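Local coordinates for protein hemin degrading factor (PDB 4IMH) that binds heme in the bacterial cytoplasm and probably takes part in heme transport and in passing heme on toward degradation, at residues 203-208 / 305-310; 256-261 / 328-333. All coordinates share one frame; numbering follows the deposited sequence.

Interaction 1 (203-208 / 305-310); sequences AALKDT and VRKPST
Leu205 and Lys307 run side by side and point the same way, so that the leucine methyl CD2 rests against the aliphatic shaft of the lysine, 4.1 Å from Lys307 CD and equally near its CB. Nearer its root the leucine meets the proline: Leu205 CB lies 3.6 Å from Pro308 O and also touches the ring at CG. That same ring carbon reaches back to the last turn of the helix, where Pro308 CG comes within 3.4 Å of Ala203 O. The contact thus sets the last turn of helix 195-204, and the loop that leaves it, against the end of strand 301-307 in the C-terminal HemS/ChuX half of the protein. Thr208, next in sequence to the axial ligand His209, and Lys307, whose side chain lies close to that of Arg222, both belong to the heme site, although no heme is bound in this model. Thr208 meets the loop after the strand with its methyl, CG2 standing 4.1 Å from Ser309 CB. Farther along, one carbonyl is gripped twice by one residue. Thr310 OG1 donates to Lys206 O over 2.6 Å, tilted 21° from the carbonyl plane, while Thr310 N donates to Lys206 O over 2.7 Å from well above that plane. The threonine hydroxyl can join its own amide there because OG1 stands beside the backbone N, anti to the carbonyl carbon (chi1 -53°). Ser309 OG turns elsewhere, to Gly312 O.

Interaction 2 (256-261 / 328-333); sequences IMVFVG and VQLFGA
Phe259 packs its ring obliquely against that of Phe331 on one face of an antiparallel strand pair, and its path can be followed outward from the backbone. At the root, Phe259 CB is 4.0 Å from OE1 of Gln329, the residue paired with it across the strands. With CG beside the backbone N, the ring is carried along the strand toward Phe331. CD1 then meets the neighbouring ring, and CE1 comes closer still, 3.5 Å from Phe331 CD1; CZ is farther off, just touching the same two atoms, Phe331 CD1 and CE1. Phe331 CE1 lies over one face of the Phe259 ring, displaced toward its rim. The ring planes make an angle of 52° with centroids 4.9 Å apart, an oblique packing. Beyond the rings, Met257 CG and SD pass alongside Gly332 and Ala333, with SD 3.6 Å from Gly332 O.

The register is fixed by two hydrogen-bonded pairs, Met257 with Phe331 and Phe259 with Gln329, each bonded in both directions. The bond from Phe259 N to Gln329 O is nearly straight, 174° at the hydrogen, and lies in the carbonyl plane. Met257 N, by contrast, approaches Phe331 O from well above that plane. On the reverse face, Val258 and Leu330 lie side by side, Val258 CG2 being 3.9 Å from Leu330 CD2. Helix 241-252 packs on Leu330, and Phe290 and Leu292 of strand 290-295 touch Val258. Strands 265-271 and 314-320 flank the pair. Gln329 approaches the heme-binding Arg222, which places the polar end of this aromatic face near the heme site. The strands cross at 158°, as neighbours in a twisted antiparallel sheet of the HemS/ChuX fold.

Counting from the N terminus, the chain leaves helix 195-204 through 203-208, then reaches 256-261, 305-310 and 328-333 in turn. Interaction 1 closes a loop of 96 intervening residues, containing both helix and strand; interaction 2 closes one of 66, with strands but no helix. The segments alternate, so the loops cross: 256-261 falls within the first, and 328-333 lies past its end. Both contacts reach the same antiparallel sheet, where strand 314-320 separates 301-307 from 326-332. Their centres are about 17 Å apart and their nearest atoms about 5 Å apart, without touching. Interaction 1 ties the preceding helix and loop to the sheet, whereas interaction 2 joins neighbouring strands within it.

Interaction 1 (203-208 / 305-310)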
ATOM      1  N   ALA A 203     -22.622   0.898 -15.693  1.00 37.75           N
ATOM      2  CA  ALA A 203     -23.970   0.947 -15.146  1.00 39.33           C
ATOM      3  C   ALA A 203     -24.426  -0.451 -14.766  1.00 48.20           C
ATOM      4  O   ALA A 203     -25.211  -0.626 -13.837  1.00 41.01           O
ATOM      5  CB  ALA A 203     -24.918   1.586 -16.137  1.00 41.26           C
ATOM      6  N   ALA A 204     -23.877  -1.451 -15.451  1.00 44.36           N
ATOM      7  CA  ALA A 204     -24.272  -2.826 -15.197  1.00 52.82           C
ATOM      8  C   ALA A 204     -23.429  -3.520 -14.138  1.00 46.29           C
ATOM      9  O   ALA A 204     -23.697  -4.686 -13.844  1.00 43.08           O
ATOM     10  CB  ALA A 204     -24.235  -3.639 -16.493  1.00 48.91           C
ATOM     11  N   LEU A 205     -22.386  -2.864 -13.615  1.00 37.43           N
ATOM     12  CA  LEU A 205     -21.533  -3.477 -12.596  1.00 35.96           C
ATOM     13  C   LEU A 205     -22.339  -4.110 -11.477  1.00 49.27           C
ATOM     14  O   LEU A 205     -23.310  -3.531 -11.011  1.00 38.12           O
ATOM     15  CB  LEU A 205     -20.558  -2.460 -11.992  1.00 36.63           C
ATOM     16  CG  LEU A 205     -19.085  -2.752 -11.790  1.00 46.90           C
ATOM     17  CD1 LEU A 205     -18.410  -3.508 -12.933  1.00 42.88           C
ATOM     18  CD2 LEU A 205     -18.405  -1.391 -11.545  1.00 53.50           C
ATOM     19  N   LYS A 206     -21.926  -5.301 -11.037  1.00 37.97           N
ATOM     20  CA  LYS A 206     -22.670  -6.036 -10.001  1.00 47.99           C
ATOM     21  C   LYS A 206     -21.855  -6.215  -8.739  1.00 46.03           C
ATOM     22  O   LYS A 206     -22.369  -6.503  -7.657  1.00 52.67           O
ATOM     23  CB  LYS A 206     -23.152  -7.382 -10.528  1.00 41.02           C
ATOM     24  CG  LYS A 206     -24.303  -7.245 -11.555  1.00 57.92           C
ATOM     25  CD  LYS A 206     -25.522  -6.464 -10.981  1.00 87.53           C
ATOM     26  CE  LYS A 206     -26.722  -6.382 -11.952  1.00 87.42           C
ATOM     27  NZ  LYS A 206     -26.932  -5.024 -12.607  1.00 45.80           N
ATOM     28  N   ASP A 207     -20.563  -6.055  -8.899  1.00 41.70           N
ATOM     29  CA  ASP A 207     -19.654  -6.207  -7.804  1.00 60.41           C
ATOM     30  C   ASP A 207     -18.501  -5.261  -8.084  1.00 49.35           C
ATOM     31  O   ASP A 207     -17.928  -5.246  -9.175  1.00 55.27           O
ATOM     32  CB  ASP A 207     -19.215  -7.674  -7.698  1.00 60.12           C
ATOM     33  CG  ASP A 207     -18.160  -7.904  -6.638  1.00 67.98           C
ATOM     34  OD1 ASP A 207     -17.862  -6.968  -5.863  1.00 60.60           O
ATOM     35  OD2 ASP A 207     -17.637  -9.041  -6.578  1.00 82.41           O
ATOM     36  N   THR A 208     -18.176  -4.449  -7.092  1.00 52.72           N
ATOM     37  CA  THR A 208     -17.125  -3.464  -7.253  1.00 63.54           C
ATOM     38  C   THR A 208     -15.762  -4.176  -7.484  1.00 60.66           C
ATOM     39  O   THR A 208     -14.813  -3.590  -8.014  1.00 54.89           O
ATOM     40  CB  THR A 208     -17.090  -2.527  -6.040  1.00 63.02           C
ATOM     41  OG1 THR A 208     -17.035  -3.298  -4.833  1.00 57.33           O
ATOM     42  CG2 THR A 208     -18.355  -1.685  -6.017  1.00 68.55           C
ATOM     43  N   VAL A 305     -16.145   8.993  -7.104  1.00 27.61           N
ATOM     44  CA  VAL A 305     -16.487   7.890  -8.006  1.00 27.73           C
ATOM     45  C   VAL A 305     -17.669   7.160  -7.418  1.00 28.55           C
ATOM     46  O   VAL A 305     -17.715   6.914  -6.214  1.00 29.56           O
ATOM     47  CB  VAL A 305     -15.321   6.904  -8.190  1.00 26.91           C
ATOM     48  CG1 VAL A 305     -15.661   5.853  -9.213  1.00 30.07           C
ATOM     49  CG2 VAL A 305     -14.019   7.638  -8.562  1.00 28.45           C
ATOM     50  N   ARG A 306     -18.647   6.859  -8.264  1.00 29.75           N
ATOM     51  CA  ARG A 306     -19.812   6.100  -7.874  1.00 30.95           C
ATOM     52  C   ARG A 306     -19.895   4.843  -8.766  1.00 30.96           C
ATOM     53  O   ARG A 306     -19.891   4.949  -9.994  1.00 31.25           O
ATOM     54  CB  ARG A 306     -21.100   6.940  -8.008  1.00 32.92           C
ATOM     55  CG  ARG A 306     -21.220   8.045  -6.920  1.00 33.40           C
ATOM     56  CD  ARG A 306     -22.453   8.919  -7.226  1.00 42.49           C
ATOM     57  NE  ARG A 306     -22.092   9.917  -8.226  1.00 58.92           N
ATOM     58  CZ  ARG A 306     -21.856  11.203  -7.966  1.00 53.93           C
ATOM     59  NH1 ARG A 306     -21.506  12.021  -8.946  1.00 59.10           N
ATOM     60  NH2 ARG A 306     -21.977  11.690  -6.743  1.00 63.86           N
ATOM     61  N   LYS A 307     -19.982   3.681  -8.134  1.00 30.85           N
ATOM     62  CA  LYS A 307     -20.125   2.417  -8.858  1.00 31.15           C
ATOM     63  C   LYS A 307     -21.335   1.637  -8.374  1.00 32.85           C
ATOM     64  O   LYS A 307     -21.471   1.424  -7.156  1.00 36.75           O
ATOM     65  CB  LYS A 307     -18.852   1.554  -8.661  1.00 29.46           C
ATOM     66  CG  LYS A 307     -17.579   2.200  -9.103  1.00 37.83           C
ATOM     67  CD  LYS A 307     -16.395   1.193  -9.059  1.00 36.17           C
ATOM     68  CE  LYS A 307     -15.112   1.927  -9.127  1.00 41.21           C
ATOM     69  NZ  LYS A 307     -14.717   2.376  -7.772  1.00 47.64           N
ATOM     70  N   PRO A 308     -22.190   1.158  -9.302  1.00 34.33           N
ATOM     71  CA  PRO A 308     -23.283   0.310  -8.825  1.00 37.32           C
ATOM     72  C   PRO A 308     -22.787  -1.066  -8.419  1.00 36.50           C
ATOM     73  O   PRO A 308     -21.651  -1.432  -8.718  1.00 34.08           O
ATOM     74  CB  PRO A 308     -24.241   0.251 -10.024  1.00 39.55           C
ATOM     75  CG  PRO A 308     -23.398   0.452 -11.176  1.00 44.33           C
ATOM     76  CD  PRO A 308     -22.260   1.331 -10.767  1.00 38.62           C
ATOM     77  N   SER A 309     -23.648  -1.818  -7.748  1.00 40.42           N
ATOM     78  CA  SER A 309     -23.258  -3.134  -7.267  1.00 46.63           C
ATOM     79  C   SER A 309     -24.502  -3.807  -6.745  1.00 50.56           C
ATOM     80  O   SER A 309     -25.552  -3.169  -6.642  1.00 43.08           O
ATOM     81  CB  SER A 309     -22.186  -3.012  -6.176  1.00 39.38           C
ATOM     82  OG  SER A 309     -22.797  -2.900  -4.908  1.00 48.53           O
ATOM     83  N   THR A 310     -24.368  -5.089  -6.413  1.00 53.16           N
ATOM     84  CA  THR A 310     -25.443  -5.902  -5.862  1.00 59.97           C
ATOM     85  C   THR A 310     -25.926  -5.322  -4.560  1.00 45.84           C
ATOM     86  O   THR A 310     -27.084  -5.506  -4.191  1.00 48.73           O
ATOM     87  CB  THR A 310     -24.978  -7.357  -5.610  1.00 72.77           C
ATOM     88  OG1 THR A 310     -24.413  -7.892  -6.809  1.00 75.54           O
ATOM     89  CG2 THR A 310     -26.142  -8.238  -5.164  1.00 74.80           C
TER

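Interaction 2 (256-261 / 328-333)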
ATOM      1  N   ILE A 256     -14.623   5.294   8.476  1.00 31.41           N
ATOM      2  CA  ILE A 256     -14.287   5.309   7.085  1.00 30.85           C
ATOM      3  C   ILE A 256     -13.357   4.148   6.775  1.00 27.81           C
ATOM      4  O   ILE A 256     -12.938   3.418   7.674  1.00 32.19           O
ATOM      5  CB  ILE A 256     -13.646   6.642   6.668  1.00 28.85           C
ATOM      6  CG1 ILE A 256     -12.457   7.000   7.539  1.00 28.35           C
ATOM      7  CG2 ILE A 256     -14.705   7.759   6.748  1.00 32.50           C
ATOM      8  CD1 ILE A 256     -11.542   8.015   6.875  1.00 30.97           C
ATOM      9  N   MET A 257     -13.049   3.988   5.505  1.00 26.33           N
ATOM     10  CA  MET A 257     -12.030   3.035   5.103  1.00 24.65           C
ATOM     11  C   MET A 257     -11.001   3.766   4.259  1.00 26.38           C
ATOM     12  O   MET A 257     -11.364   4.518   3.354  1.00 28.52           O
ATOM     13  CB  MET A 257     -12.635   1.857   4.332  1.00 25.52           C
ATOM     14  CG  MET A 257     -13.629   1.034   5.110  1.00 35.92           C
ATOM     15  SD  MET A 257     -14.265  -0.326   4.104  1.00 42.79           S
ATOM     16  CE  MET A 257     -12.904  -1.443   4.108  1.00 44.97           C
ATOM     17  N   VAL A 258      -9.725   3.540   4.575  1.00 25.64           N
ATOM     18  CA  VAL A 258      -8.586   4.160   3.900  1.00 21.70           C
ATOM     19  C   VAL A 258      -7.716   3.055   3.296  1.00 27.63           C
ATOM     20  O   VAL A 258      -7.159   2.247   4.040  1.00 22.81           O
ATOM     21  CB  VAL A 258      -7.735   5.010   4.879  1.00 20.70           C
ATOM     22  CG1 VAL A 258      -6.634   5.740   4.109  1.00 29.29           C
ATOM     23  CG2 VAL A 258      -8.615   5.988   5.691  1.00 27.40           C
ATOM     24  N   PHE A 259      -7.628   3.018   1.962  1.00 23.03           N
ATOM     25  CA  PHE A 259      -6.878   2.004   1.206  1.00 21.59           C
ATOM     26  C   PHE A 259      -5.615   2.628   0.665  1.00 24.68           C
ATOM     27  O   PHE A 259      -5.689   3.626  -0.030  1.00 20.54           O
ATOM     28  CB  PHE A 259      -7.648   1.459  -0.024  1.00 22.51           C
ATOM     29  CG  PHE A 259      -8.827   0.558   0.281  1.00 23.31           C
ATOM     30  CD1 PHE A 259      -9.870   0.993   1.066  1.00 34.21           C
ATOM     31  CD2 PHE A 259      -8.934  -0.685  -0.333  1.00 24.24           C
ATOM     32  CE1 PHE A 259     -10.965   0.186   1.298  1.00 37.31           C
ATOM     33  CE2 PHE A 259     -10.045  -1.503  -0.103  1.00 26.70           C
ATOM     34  CZ  PHE A 259     -11.059  -1.050   0.715  1.00 30.45           C
ATOM     35  N   VAL A 260      -4.460   2.018   0.920  1.00 20.14           N
ATOM     36  CA  VAL A 260      -3.195   2.517   0.372  1.00 16.24           C
ATOM     37  C   VAL A 260      -2.423   1.333  -0.119  1.00 20.26           C
ATOM     38  O   VAL A 260      -2.276   0.335   0.601  1.00 20.55           O
ATOM     39  CB  VAL A 260      -2.352   3.304   1.392  1.00 17.81           C
ATOM     40  CG1 VAL A 260      -0.933   3.543   0.849  1.00 19.53           C
ATOM     41  CG2 VAL A 260      -3.005   4.592   1.749  1.00 24.07           C
ATOM     42  N   GLY A 261      -1.962   1.412  -1.355  1.00 20.44           N
ATOM     43  CA  GLY A 261      -1.318   0.249  -1.932  1.00 25.78           C
ATOM     44  C   GLY A 261      -0.293   0.522  -2.993  1.00 24.50           C
ATOM     45  O   GLY A 261      -0.077   1.661  -3.413  1.00 19.87           O
ATOM     46  N   VAL A 328      -4.262   6.843  -2.862  1.00 22.16           N
ATOM     47  CA  VAL A 328      -5.113   6.534  -1.736  1.00 18.38           C
ATOM     48  C   VAL A 328      -6.588   6.546  -2.178  1.00 20.21           C
ATOM     49  O   VAL A 328      -6.959   7.314  -3.059  1.00 20.79           O
ATOM     50  CB  VAL A 328      -4.859   7.524  -0.563  1.00 17.99           C
ATOM     51  CG1 VAL A 328      -5.057   8.942  -0.915  1.00 19.13           C
ATOM     52  CG2 VAL A 328      -5.672   7.129   0.661  1.00 25.83           C
ATOM     53  N   GLN A 329      -7.389   5.670  -1.576  1.00 22.68           N
ATOM     54  CA  GLN A 329      -8.846   5.614  -1.793  1.00 21.63           C
ATOM     55  C   GLN A 329      -9.581   5.629  -0.489  1.00 24.75           C
ATOM     56  O   GLN A 329      -9.174   4.979   0.463  1.00 26.83           O
ATOM     57  CB  GLN A 329      -9.267   4.339  -2.523  1.00 25.16           C
ATOM     58  CG  GLN A 329      -8.761   4.169  -3.909  1.00 38.63           C
ATOM     59  CD  GLN A 329      -9.108   2.767  -4.410  1.00 51.18           C
ATOM     60  OE1 GLN A 329      -8.613   1.780  -3.879  1.00 48.29           O
ATOM     61  NE2 GLN A 329     -10.014   2.683  -5.373  1.00 54.18           N
ATOM     62  N   LEU A 330     -10.688   6.354  -0.458  1.00 23.93           N
ATOM     63  CA  LEU A 330     -11.536   6.454   0.714  1.00 22.69           C
ATOM     64  C   LEU A 330     -12.916   5.912   0.375  1.00 31.84           C
ATOM     65  O   LEU A 330     -13.472   6.243  -0.691  1.00 26.00           O
ATOM     66  CB  LEU A 330     -11.668   7.900   1.159  1.00 26.39           C
ATOM     67  CG  LEU A 330     -10.432   8.658   1.672  1.00 35.74           C
ATOM     68  CD1 LEU A 330     -10.834   9.814   2.581  1.00 33.98           C
ATOM     69  CD2 LEU A 330      -9.469   7.838   2.335  1.00 35.46           C
ATOM     70  N   PHE A 331     -13.448   5.105   1.285  1.00 28.89           N
ATOM     71  CA  PHE A 331     -14.810   4.559   1.238  1.00 28.85           C
ATOM     72  C   PHE A 331     -15.448   4.795   2.619  1.00 36.69           C
ATOM     73  O   PHE A 331     -14.755   5.140   3.576  1.00 32.38           O
ATOM     74  CB  PHE A 331     -14.825   3.044   0.946  1.00 27.08           C
ATOM     75  CG  PHE A 331     -14.205   2.646  -0.364  1.00 32.07           C
ATOM     76  CD1 PHE A 331     -12.823   2.507  -0.488  1.00 35.21           C
ATOM     77  CD2 PHE A 331     -15.002   2.308  -1.442  1.00 32.02           C
ATOM     78  CE1 PHE A 331     -12.261   2.120  -1.679  1.00 40.79           C
ATOM     79  CE2 PHE A 331     -14.435   1.875  -2.647  1.00 26.08           C
ATOM     80  CZ  PHE A 331     -13.075   1.807  -2.768  1.00 35.87           C
ATOM     81  N   GLY A 332     -16.758   4.597   2.713  1.00 32.17           N
ATOM     82  CA  GLY A 332     -17.435   4.452   3.988  1.00 32.48           C
ATOM     83  C   GLY A 332     -17.198   3.050   4.552  1.00 40.34           C
ATOM     84  O   GLY A 332     -16.986   2.084   3.811  1.00 38.85           O
ATOM     85  N   ALA A 333     -17.175   2.939   5.870  1.00 35.37           N
ATOM     86  CA  ALA A 333     -17.141   1.631   6.495  1.00 41.55           C
ATOM     87  C   ALA A 333     -18.447   0.923   6.180  1.00 44.85           C
ATOM     88  O   ALA A 333     -19.525   1.493   6.363  1.00 48.58           O
ATOM     89  CB  ALA A 333     -16.958   1.754   7.986  1.00 37.01           C
TER
HETATM   90  O   HOH W   1      -5.555   3.003  -2.848  1.00 25.65           O